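Local structure of acyl-CoA dehydrogenase (Thermus thermophilus, 2Z1Q) at residues Gly293-Ile296 / Gly297-Gly300; Gln303-Leu306 / Gly307-Ser311. The protein probably oxidises saturated acyl-CoA thioesters to 2,3-dehydroacyl-CoA, passing electrons to an acceptor and using FAD as its cofactor. All blocks are in the same frame, centred on the assembly; numbering follows the deposited sequence.

Contact 1 (Gly293-Ile296 / Gly297-Gly300); sequences GRPI and GRFG. With FAD (flavin-adenine dinucleotide), chain C.
I296 and F299, three residues apart round a tight turn, meet through CB of I296 and CD1 of F299 at 4.0 Å, their side chains crossing at about a right angle, and both reach the adenosine half of FAD. The F299 ring lies against the adenine, whose C6A sits 4.0 Å above the ring plane and over its centre. I296 turns to the ribose: CG1 is 3.4 Å from O3B of FAD. With chi1 of 58°, CG1 is wedged between the backbone N and the carbonyl carbon, which carries CD1 out to the cofactor, 3.6 Å from C5B of FAD. The R294 guanidinium turns one face to the same phenyl ring, CE2 of F299 lying over its centre, with the two planes 56° apart. The alkyl part of R294 packs as well, CD resting 3.6 Å from CB of R298, while the two arginine guanidinium planes stand 85° apart. Behind these side chains the backbone closes two turns: R298 N donates to P295 O at 2.8 Å and F299 N to I296 O at 2.9 Å, the i to i+3 pattern of 3-10 turns. F299 is the N-cap residue of helix 300-331, so the same residue faces the adenine and opens the helix. A long, weak ion pair joins R294 to E474 of the second subunit, and F299 also packs on Q476 of that subunit. The turn links helix 252-288 to helix 300-331; backbone bonds from I296 to R289 and from G297 to A286 tie it back to the last turn of the former and the residue just after it, while Y146 and S183, on strands 144-147 and 172-183 of the second subunit, bind the same FAD.

Contact 2 (Gln303-Leu306 / Gly307-Ser311); sequences QQKL and GEMAS
M309 folds back over K305, one helical turn earlier, and brings its thioether end up to the backbone of K305. With CG of M309 anti to its own carbonyl carbon (chi1 -74°), the chain is directed back along the helix, and CG lies 3.2 Å from K305 O. The terminal methyl CE then swings over the peptide between K305 and L306, where its approach is so close that its exact position is doubtful. L306 flanks the same methyl more loosely, with CD2 4.4 Å from CE of M309. On another side of the helix E308 leads away from the turn that Q304 begins; its CB is 3.4 Å from Q304 O, but its carboxylate is held by salt bridges to R312 and R560. K305 likewise sends NZ away from the helix. Beneath the side chains run four i to i+4 bonds, among them M309 N to K305 O at 2.8 Å and A310 N to L306 O at 3.2 Å. The chemistry is thus divided by direction: the peptide groups from Q303 to L306 offer their oxygens to the next turn, and the apolar groups of L306 and M309 meet I372 of helix 348-372. E308 pairs with R312 of its own helix and R560 of helix 556-570, K305 with E368 of helix 348-372 and E402 of the second subunit, a pattern that would tie this helix into the bundle of the C-terminal domain.

The two contacts follow one another along the chain, and their centres lie 14 Å apart. They meet where Q303 NE2 of contact 2 comes 2.8 Å from G297 O of contact 1, a probable hydrogen bond that ties the turn to the helix it leads into. Contact 1 is partly buried, far out from the centre of the chain, and mixes aromatic, aliphatic and arginine groups around a cofactor. Contact 2 is buried between helices, with regular i to i+4 bonds in place of 3-10 bonds and with salt bridges in place of a cofactor surface. Both touch the second subunit, contact 1 through R294 and F299, contact 2 through K305 and Q304.

Contact 1 (Gly293-Ile296 / Gly297-Gly300)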
loop_
_atom_site.group_PDB
_atom_site.type_symbol
_atom_site.label_atom_id
_atom_site.label_comp_id
_atom_site.label_asym_id
_atom_site.label_seq_id
_atom_site.Cartn_x
_atom_site.Cartn_y
_atom_site.Cartn_z
ATOM N N GLY B 293 4.076 19.616 21.291
ATOM C CA GLY B 293 3.067 20.330 22.053
ATOM C C GLY B 293 1.763 20.614 21.344
ATOM O O GLY B 293 1.235 21.726 21.421
ATOM N N ARG B 294 1.229 19.609 20.662
ATOM C CA ARG B 294 -0.025 19.769 19.943
ATOM C C ARG B 294 -0.496 18.444 19.353
ATOM O O ARG B 294 0.310 17.611 18.925
ATOM C CB ARG B 294 0.150 20.781 18.810
ATOM C CG ARG B 294 -1.033 21.712 18.604
ATOM C CD ARG B 294 -0.929 22.437 17.265
ATOM N NE ARG B 294 0.432 22.882 16.966
ATOM C CZ ARG B 294 0.802 23.454 15.822
ATOM N NH1 ARG B 294 -0.087 23.660 14.855
ATOM N NH2 ARG B 294 2.067 23.817 15.637
ATOM N N PRO B 295 -1.819 18.223 19.340
ATOM C CA PRO B 295 -2.328 16.972 18.774
ATOM C C PRO B 295 -1.934 16.957 17.301
ATOM O O PRO B 295 -2.086 17.962 16.597
ATOM C CB PRO B 295 -3.832 17.089 18.991
ATOM C CG PRO B 295 -3.924 17.918 20.255
ATOM C CD PRO B 295 -2.899 18.989 19.984
ATOM N N ILE B 296 -1.401 15.828 16.840
ATOM C CA ILE B 296 -0.958 15.718 15.456
ATOM C C ILE B 296 -2.076 16.032 14.477
ATOM O O ILE B 296 -1.829 16.441 13.339
ATOM C CB ILE B 296 -0.348 14.317 15.175
ATOM C CG1 ILE B 296 -1.349 13.193 15.468
ATOM C CG2 ILE B 296 0.867 14.139 16.048
ATOM C CD1 ILE B 296 -0.780 11.791 15.207
ATOM N N GLY B 297 -3.306 15.866 14.945
ATOM C CA GLY B 297 -4.469 16.147 14.131
ATOM C C GLY B 297 -4.552 17.623 13.770
ATOM O O GLY B 297 -5.383 18.004 12.945
ATOM N N ARG B 298 -3.702 18.452 14.379
ATOM C CA ARG B 298 -3.700 19.883 14.082
ATOM C C ARG B 298 -2.691 20.238 12.988
ATOM O O ARG B 298 -2.699 21.355 12.464
ATOM C CB ARG B 298 -3.387 20.700 15.343
ATOM C CG ARG B 298 -4.494 20.698 16.383
ATOM C CD ARG B 298 -5.787 21.247 15.814
ATOM N NE ARG B 298 -6.849 21.296 16.814
ATOM C CZ ARG B 298 -7.463 20.231 17.330
ATOM N NH1 ARG B 298 -8.416 20.400 18.238
ATOM N NH2 ARG B 298 -7.135 19.003 16.938
ATOM N N PHE B 299 -1.822 19.288 12.653
ATOM C CA PHE B 299 -0.835 19.541 11.614
ATOM C C PHE B 299 -1.463 19.390 10.240
ATOM O O PHE B 299 -2.328 18.526 10.028
ATOM C CB PHE B 299 0.348 18.588 11.753
ATOM C CG PHE B 299 1.131 18.780 13.016
ATOM C CD1 PHE B 299 1.356 17.714 13.877
ATOM C CD2 PHE B 299 1.645 20.031 13.349
ATOM C CE1 PHE B 299 2.082 17.885 15.052
ATOM C CE2 PHE B 299 2.372 20.211 14.526
ATOM C CZ PHE B 299 2.587 19.136 15.375
ATOM N N GLY B 300 -1.013 20.230 9.314
ATOM C CA GLY B 300 -1.544 20.192 7.968
ATOM C C GLY B 300 -1.530 18.836 7.275
ATOM O O GLY B 300 -2.559 18.392 6.793
HETATM P PA FAD C . 3.666 9.336 16.046
HETATM O O1A FAD C . 3.732 7.940 15.685
HETATM O O2A FAD C . 4.092 9.889 17.487
HETATM O O5B FAD C . 3.680 10.368 14.853
HETATM C C5B FAD C . 2.409 10.425 14.222
HETATM C C4B FAD C . 2.608 11.567 13.288
HETATM O O4B FAD C . 3.836 12.089 12.907
HETATM C C3B FAD C . 1.584 11.842 12.102
HETATM O O3B FAD C . 0.418 12.514 12.600
HETATM C C2B FAD C . 2.602 12.723 11.280
HETATM O O2B FAD C . 2.008 13.671 10.373
HETATM C C1B FAD C . 3.165 13.239 12.550
HETATM N N9A FAD C . 3.898 14.485 12.629
HETATM C C8A FAD C . 4.803 14.711 13.634
HETATM N N7A FAD C . 5.302 15.885 13.544
HETATM C C5A FAD C . 4.787 16.504 12.462
HETATM C C6A FAD C . 4.964 17.776 11.855
HETATM N N6A FAD C . 5.852 18.672 12.407
HETATM N N1A FAD C . 4.250 18.064 10.726
HETATM C C2A FAD C . 3.377 17.202 10.206
HETATM N N3A FAD C . 3.184 16.014 10.753
HETATM C C4A FAD C . 3.860 15.604 11.864
HETATM N N1 FAD C . 14.134 4.533 17.578
HETATM C C2 FAD C . 15.391 4.666 18.012
HETATM O O2 FAD C . 15.671 5.656 18.680
HETATM N N3 FAD C . 16.366 3.743 17.763
HETATM C C4 FAD C . 16.116 2.594 17.039
HETATM O O4 FAD C . 16.982 1.770 16.826
HETATM C C4X FAD C . 14.743 2.379 16.550
HETATM N N5 FAD C . 14.370 1.290 15.869
HETATM C C5X FAD C . 13.083 1.092 15.480
HETATM C C6 FAD C . 12.684 -0.120 14.797
HETATM C C7 FAD C . 11.340 -0.312 14.444
HETATM C C7M FAD C . 10.944 -1.604 13.764
HETATM C C8 FAD C . 10.360 0.695 14.716
HETATM C C8M FAD C . 8.903 0.508 14.349
HETATM C C9 FAD C . 10.727 1.870 15.357
HETATM C C9A FAD C . 12.093 2.101 15.742
HETATM N N10 FAD C . 12.448 3.279 16.445
HETATM C C10 FAD C . 13.736 3.463 16.867
HETATM C "C1'" FAD C . 11.382 4.227 16.694
HETATM C "C2'" FAD C . 11.300 5.440 15.762
HETATM O "O2'" FAD C . 12.424 6.312 15.927
HETATM C "C3'" FAD C . 10.040 6.065 16.216
HETATM O "O3'" FAD C . 8.972 5.105 15.986
HETATM C "C4'" FAD C . 9.655 7.315 15.487
HETATM O "O4'" FAD C . 10.626 8.357 15.643
HETATM C "C5'" FAD C . 8.341 7.590 16.139
HETATM O "O5'" FAD C . 7.653 8.639 15.653
HETATM P P FAD C . 6.259 8.397 16.420
HETATM O O1P FAD C . 5.819 7.007 16.184
HETATM O O2P FAD C . 6.458 8.636 18.023
HETATM O O3P FAD C . 5.266 9.478 15.699
#

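Contact 2 (Gln303-Leu306 / Gly307-Ser311)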
loop_
_atom_site.group_PDB
_atom_site.type_symbol
_atom_site.label_atom_id
_atom_site.label_comp_id
_atom_site.label_asym_id
_atom_site.label_seq_id
_atom_site.Cartn_x
_atom_site.Cartn_y
_atom_site.Cartn_z
ATOM N N GLN B 303 -4.080 16.443 8.598
ATOM C CA GLN B 303 -5.413 16.891 8.206
ATOM C C GLN B 303 -5.674 16.521 6.748
ATOM O O GLN B 303 -6.778 16.115 6.387
ATOM C CB GLN B 303 -5.563 18.403 8.397
ATOM C CG GLN B 303 -5.350 18.905 9.826
ATOM C CD GLN B 303 -6.394 19.933 10.229
ATOM O OE1 GLN B 303 -6.750 20.809 9.440
ATOM N NE2 GLN B 303 -6.889 19.833 11.461
ATOM N N GLN B 304 -4.657 16.650 5.906
ATOM C CA GLN B 304 -4.815 16.296 4.505
ATOM C C GLN B 304 -5.209 14.806 4.383
ATOM O O GLN B 304 -6.095 14.455 3.613
ATOM C CB GLN B 304 -3.514 16.592 3.752
ATOM C CG GLN B 304 -3.470 16.063 2.333
ATOM C CD GLN B 304 -2.167 16.425 1.634
ATOM O OE1 GLN B 304 -1.979 17.557 1.197
ATOM N NE2 GLN B 304 -1.261 15.462 1.533
ATOM N N LYS B 305 -4.560 13.939 5.153
ATOM C CA LYS B 305 -4.881 12.508 5.097
ATOM C C LYS B 305 -6.316 12.254 5.565
ATOM O O LYS B 305 -7.105 11.614 4.868
ATOM C CB LYS B 305 -3.909 11.723 5.981
ATOM C CG LYS B 305 -2.446 11.880 5.621
ATOM C CD LYS B 305 -1.625 10.987 6.522
ATOM C CE LYS B 305 -0.148 11.353 6.515
ATOM N NZ LYS B 305 0.433 11.201 5.172
ATOM N N LEU B 306 -6.640 12.768 6.748
ATOM C CA LEU B 306 -7.968 12.633 7.353
ATOM C C LEU B 306 -9.063 13.149 6.426
ATOM O O LEU B 306 -10.132 12.549 6.326
ATOM C CB LEU B 306 -8.025 13.395 8.689
ATOM C CG LEU B 306 -7.180 12.841 9.839
ATOM C CD1 LEU B 306 -7.199 13.815 11.008
ATOM C CD2 LEU B 306 -7.711 11.469 10.259
ATOM N N GLY B 307 -8.795 14.255 5.736
ATOM C CA GLY B 307 -9.779 14.790 4.809
ATOM C C GLY B 307 -9.927 13.894 3.591
ATOM O O GLY B 307 -11.047 13.575 3.179
ATOM N N GLU B 308 -8.801 13.478 3.009
ATOM C CA GLU B 308 -8.849 12.616 1.828
ATOM C C GLU B 308 -9.524 11.286 2.175
ATOM O O GLU B 308 -10.309 10.762 1.392
ATOM C CB GLU B 308 -7.426 12.374 1.277
ATOM C CG GLU B 308 -7.395 11.597 -0.020
ATOM C CD GLU B 308 -8.108 12.309 -1.158
ATOM O OE1 GLU B 308 -8.542 11.630 -2.119
ATOM O OE2 GLU B 308 -8.228 13.553 -1.103
ATOM N N MET B 309 -9.226 10.740 3.349
ATOM C CA MET B 309 -9.848 9.483 3.765
ATOM C C MET B 309 -11.373 9.584 3.793
ATOM O O MET B 309 -12.070 8.742 3.217
ATOM C CB MET B 309 -9.339 9.076 5.150
ATOM C CG MET B 309 -7.923 8.546 5.164
ATOM S SD MET B 309 -7.320 8.360 6.847
ATOM C CE MET B 309 -5.972 9.420 6.790
ATOM N N ALA B 310 -11.902 10.610 4.453
ATOM C CA ALA B 310 -13.350 10.795 4.535
ATOM C C ALA B 310 -13.940 10.996 3.144
ATOM O O ALA B 310 -15.016 10.516 2.829
ATOM C CB ALA B 310 -13.679 11.987 5.426
ATOM N N SER B 311 -13.219 11.695 2.287
ATOM C CA SER B 311 -13.725 11.906 0.952
ATOM C C SER B 311 -13.833 10.596 0.158
ATOM O O SER B 311 -14.888 10.307 -0.413
ATOM C CB SER B 311 -12.843 12.907 0.204
ATOM O OG SER B 311 -13.315 13.084 -1.121
#